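Capsular polysaccharide export system protein KpsC (Thermosulfurimonas dismutans, PDB 6MGB) is a glycosyltransferase that transfers Kdo in beta(2,4) linkage, probably from CMP-Kdo, to build the glycolipid anchor of bacterial capsules. Local coordinates at residues 93-98 and 105-110. Numbering follows the deposited sequence.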
ATOM      1  N   VAL A  93      -0.121 -11.526  -1.328  1.00 22.29           N
ATOM      2  CA  VAL A  93      -0.371 -12.796  -0.656  1.00 26.84           C
ATOM      3  C   VAL A  93       0.825 -13.023   0.260  1.00 33.67           C
ATOM      4  O   VAL A  93       1.908 -13.395  -0.205  1.00 26.61           O
ATOM      5  CB  VAL A  93      -0.544 -13.956  -1.643  1.00 26.31           C
ATOM      6  CG1 VAL A  93      -0.812 -15.259  -0.906  1.00 33.21           C
ATOM      7  CG2 VAL A  93      -1.671 -13.651  -2.626  1.00 28.60           C
ATOM      8  N   ASP A  94       0.639 -12.801   1.557  1.00 23.86           N
ATOM      9  CA  ASP A  94       1.748 -12.812   2.510  1.00 26.44           C
ATOM     10  C   ASP A  94       1.575 -13.959   3.495  1.00 24.31           C
ATOM     11  O   ASP A  94       0.680 -13.895   4.359  1.00 24.60           O
ATOM     12  CB  ASP A  94       1.824 -11.477   3.252  1.00 26.80           C
ATOM     13  CG  ASP A  94       3.144 -11.289   3.975  1.00 25.15           C
ATOM     14  OD1 ASP A  94       3.683 -12.284   4.500  1.00 26.89           O
ATOM     15  OD2 ASP A  94       3.643 -10.146   4.013  1.00 27.40           O
ATOM     16  N   PRO A  95       2.381 -15.022   3.417  1.00 29.44           N
ATOM     17  CA  PRO A  95       2.262 -16.120   4.383  1.00 24.91           C
ATOM     18  C   PRO A  95       3.048 -15.917   5.667  1.00 28.99           C
ATOM     19  O   PRO A  95       3.043 -16.813   6.518  1.00 30.64           O
ATOM     20  CB  PRO A  95       2.803 -17.330   3.603  1.00 30.81           C
ATOM     21  CG  PRO A  95       3.554 -16.774   2.421  1.00 41.21           C
ATOM     22  CD  PRO A  95       3.425 -15.286   2.413  1.00 32.68           C
ATOM     23  N   VAL A  96       3.721 -14.779   5.831  1.00 28.35           N
ATOM     24  CA  VAL A  96       4.515 -14.505   7.024  1.00 24.03           C
ATOM     25  C   VAL A  96       3.735 -13.563   7.932  1.00 27.30           C
ATOM     26  O   VAL A  96       3.452 -13.885   9.092  1.00 27.61           O
ATOM     27  CB  VAL A  96       5.883 -13.907   6.645  1.00 26.05           C
ATOM     28  CG1 VAL A  96       6.652 -13.463   7.881  1.00 26.07           C
ATOM     29  CG2 VAL A  96       6.695 -14.920   5.847  1.00 28.10           C
ATOM     30  N   GLY A  97       3.397 -12.390   7.408  1.00 21.56           N
ATOM     31  CA  GLY A  97       2.599 -11.415   8.122  1.00 31.49           C
ATOM     32  C   GLY A  97       1.808 -10.581   7.138  1.00 33.91           C
ATOM     33  O   GLY A  97       1.083 -11.133   6.304  1.00 22.46           O
ATOM     34  N   ILE A  98       1.933  -9.257   7.214  1.00 22.43           N
ATOM     35  CA  ILE A  98       1.400  -8.382   6.176  1.00 21.40           C
ATOM     36  C   ILE A  98       2.176  -7.073   6.213  1.00 22.68           C
ATOM     37  O   ILE A  98       2.644  -6.636   7.267  1.00 22.37           O
ATOM     38  CB  ILE A  98      -0.124  -8.158   6.330  1.00 22.14           C
ATOM     39  CG1 ILE A  98      -0.711  -7.534   5.058  1.00 25.74           C
ATOM     40  CG2 ILE A  98      -0.433  -7.286   7.544  1.00 28.91           C
ATOM     41  CD1 ILE A  98      -0.529  -8.381   3.800  1.00 25.67           C
ATOM     42  N   PRO A 105       7.337  -9.634  11.705  1.00 26.88           N
ATOM     43  CA  PRO A 105       7.889  -9.732  10.351  1.00 25.69           C
ATOM     44  C   PRO A 105       6.780  -9.928   9.329  1.00 23.19           C
ATOM     45  O   PRO A 105       5.702 -10.444   9.633  1.00 25.41           O
ATOM     46  CB  PRO A 105       8.805 -10.961  10.424  1.00 32.62           C
ATOM     47  CG  PRO A 105       9.093 -11.150  11.870  1.00 43.45           C
ATOM     48  CD  PRO A 105       7.878 -10.670  12.600  1.00 29.99           C
ATOM     49  N   SER A 106       7.055  -9.488   8.105  1.00 24.20           N
ATOM     50  CA  SER A 106       6.240  -9.805   6.943  1.00 27.41           C
ATOM     51  C   SER A 106       7.163 -10.344   5.859  1.00 25.62           C
ATOM     52  O   SER A 106       8.388 -10.225   5.948  1.00 22.80           O
ATOM     53  CB  SER A 106       5.473  -8.579   6.432  1.00 21.39           C
ATOM     54  OG  SER A 106       6.351  -7.654   5.809  1.00 22.68           O
ATOM     55  N   LEU A 107       6.576 -10.947   4.825  1.00 25.87           N
ATOM     56  CA  LEU A 107       7.391 -11.396   3.701  1.00 21.34           C
ATOM     57  C   LEU A 107       8.202 -10.241   3.130  1.00 21.97           C
ATOM     58  O   LEU A 107       9.393 -10.393   2.837  1.00 24.49           O
ATOM     59  CB  LEU A 107       6.508 -12.021   2.619  1.00 26.15           C
ATOM     60  CG  LEU A 107       7.223 -12.352   1.302  1.00 29.48           C
ATOM     61  CD1 LEU A 107       8.329 -13.376   1.522  1.00 34.31           C
ATOM     62  CD2 LEU A 107       6.235 -12.842   0.257  1.00 31.66           C
ATOM     63  N   LEU A 108       7.577  -9.071   2.982  1.00 24.87           N
ATOM     64  CA  LEU A 108       8.279  -7.922   2.419  1.00 23.68           C
ATOM     65  C   LEU A 108       9.425  -7.487   3.323  1.00 25.15           C
ATOM     66  O   LEU A 108      10.543  -7.242   2.852  1.00 23.14           O
ATOM     67  CB  LEU A 108       7.300  -6.769   2.190  1.00 27.95           C
ATOM     68  CG  LEU A 108       7.910  -5.466   1.665  1.00 24.50           C
ATOM     69  CD1 LEU A 108       8.703  -5.699   0.388  1.00 27.68           C
ATOM     70  CD2 LEU A 108       6.827  -4.427   1.428  1.00 25.88           C
ATOM     71  N   GLU A 109       9.168  -7.385   4.629  1.00 24.19           N
ATOM     72  CA  GLU A 109      10.228  -6.996   5.552  1.00 23.04           C
ATOM     73  C   GLU A 109      11.380  -7.990   5.506  1.00 22.21           C
ATOM     74  O   GLU A 109      12.550  -7.601   5.589  1.00 24.36           O
ATOM     75  CB  GLU A 109       9.681  -6.883   6.974  1.00 23.56           C
ATOM     76  CG  GLU A 109      10.661  -6.250   7.952  1.00 24.63           C
ATOM     77  CD  GLU A 109      10.181  -6.312   9.387  1.00 27.24           C
ATOM     78  OE1 GLU A 109       9.676  -5.288   9.892  1.00 27.32           O
ATOM     79  OE2 GLU A 109      10.307  -7.387  10.009  1.00 28.46           O
ATOM     80  N   ASN A 110      11.068  -9.281   5.370  1.00 22.54           N
ATOM     81  CA  ASN A 110      12.119 -10.288   5.274  1.00 25.33           C
ATOM     82  C   ASN A 110      12.941 -10.102   4.003  1.00 27.21           C
ATOM     83  O   ASN A 110      14.172 -10.202   4.032  1.00 26.61           O
ATOM     84  CB  ASN A 110      11.512 -11.691   5.325  1.00 28.88           C
ATOM     85  CG  ASN A 110      11.048 -12.082   6.718  1.00 25.88           C
ATOM     86  OD1 ASN A 110      11.406 -11.448   7.712  1.00 29.78           O
ATOM     87  ND2 ASN A 110      10.260 -13.151   6.796  1.00 28.46           N
TER
HETATM   88  O   HOH W   1       5.051 -12.556  11.318  1.00 29.13           O
HETATM   89  O   HOH W   2       3.659  -8.334   9.569  1.00 24.91           O
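D94, the last residue of strand 90-94, grips the backbone N of L107 with both carboxylate oxygens, tying the strand end to the first turn of helix 107-114. The same side chain closes an Asx turn over its own loop, so that an edge of the mixed seven-stranded sheet of this GT-B clan protein is joined to the helix that follows it after a short loop. The bonds from L107 N are 3.2 Å to D94 OD1 and 3.1 Å to D94 OD2; both oxygens are met on their syn sides, 16° out of the carboxylate plane. With chi1 at -165°, the carboxylate of D94 lies beside its own carbonyl carbon, toward the amides of the residues that follow. V96 N then reaches D94 OD1 at 2.8 Å, nearly along its C-O axis, while G97 N comes down on that oxygen from above the carboxylate plane, so three amides converge on OD1. D94 OD2 has a second partner in Y300 OH, and the helix start facing the carboxylate would probably favour its negative charge. Replacing D94 by an alanine removes this acceptor, and the amides of V96, G97 and L107, with Y300 OH, would probably be left without their partner and the turn free to shift against the helix. S106 is the N-cap, its OG accepting from E109 N, and its CB packs 3.4 Å from D94 OD2. Beside this tight polar centre, G97 runs close along S106, and its CA points a C-H at P105 O.

V96 bridges to the outer side: its CB sits 3.5 Å from L107 N, and CG1 reaches P105 O and N110 ND2. Beyond it the contact is looser. P95 CD only brushes L107 CD2, and water takes over near P105, where one molecule donates to both V96 O and P105 O, the latter at 2.8 Å.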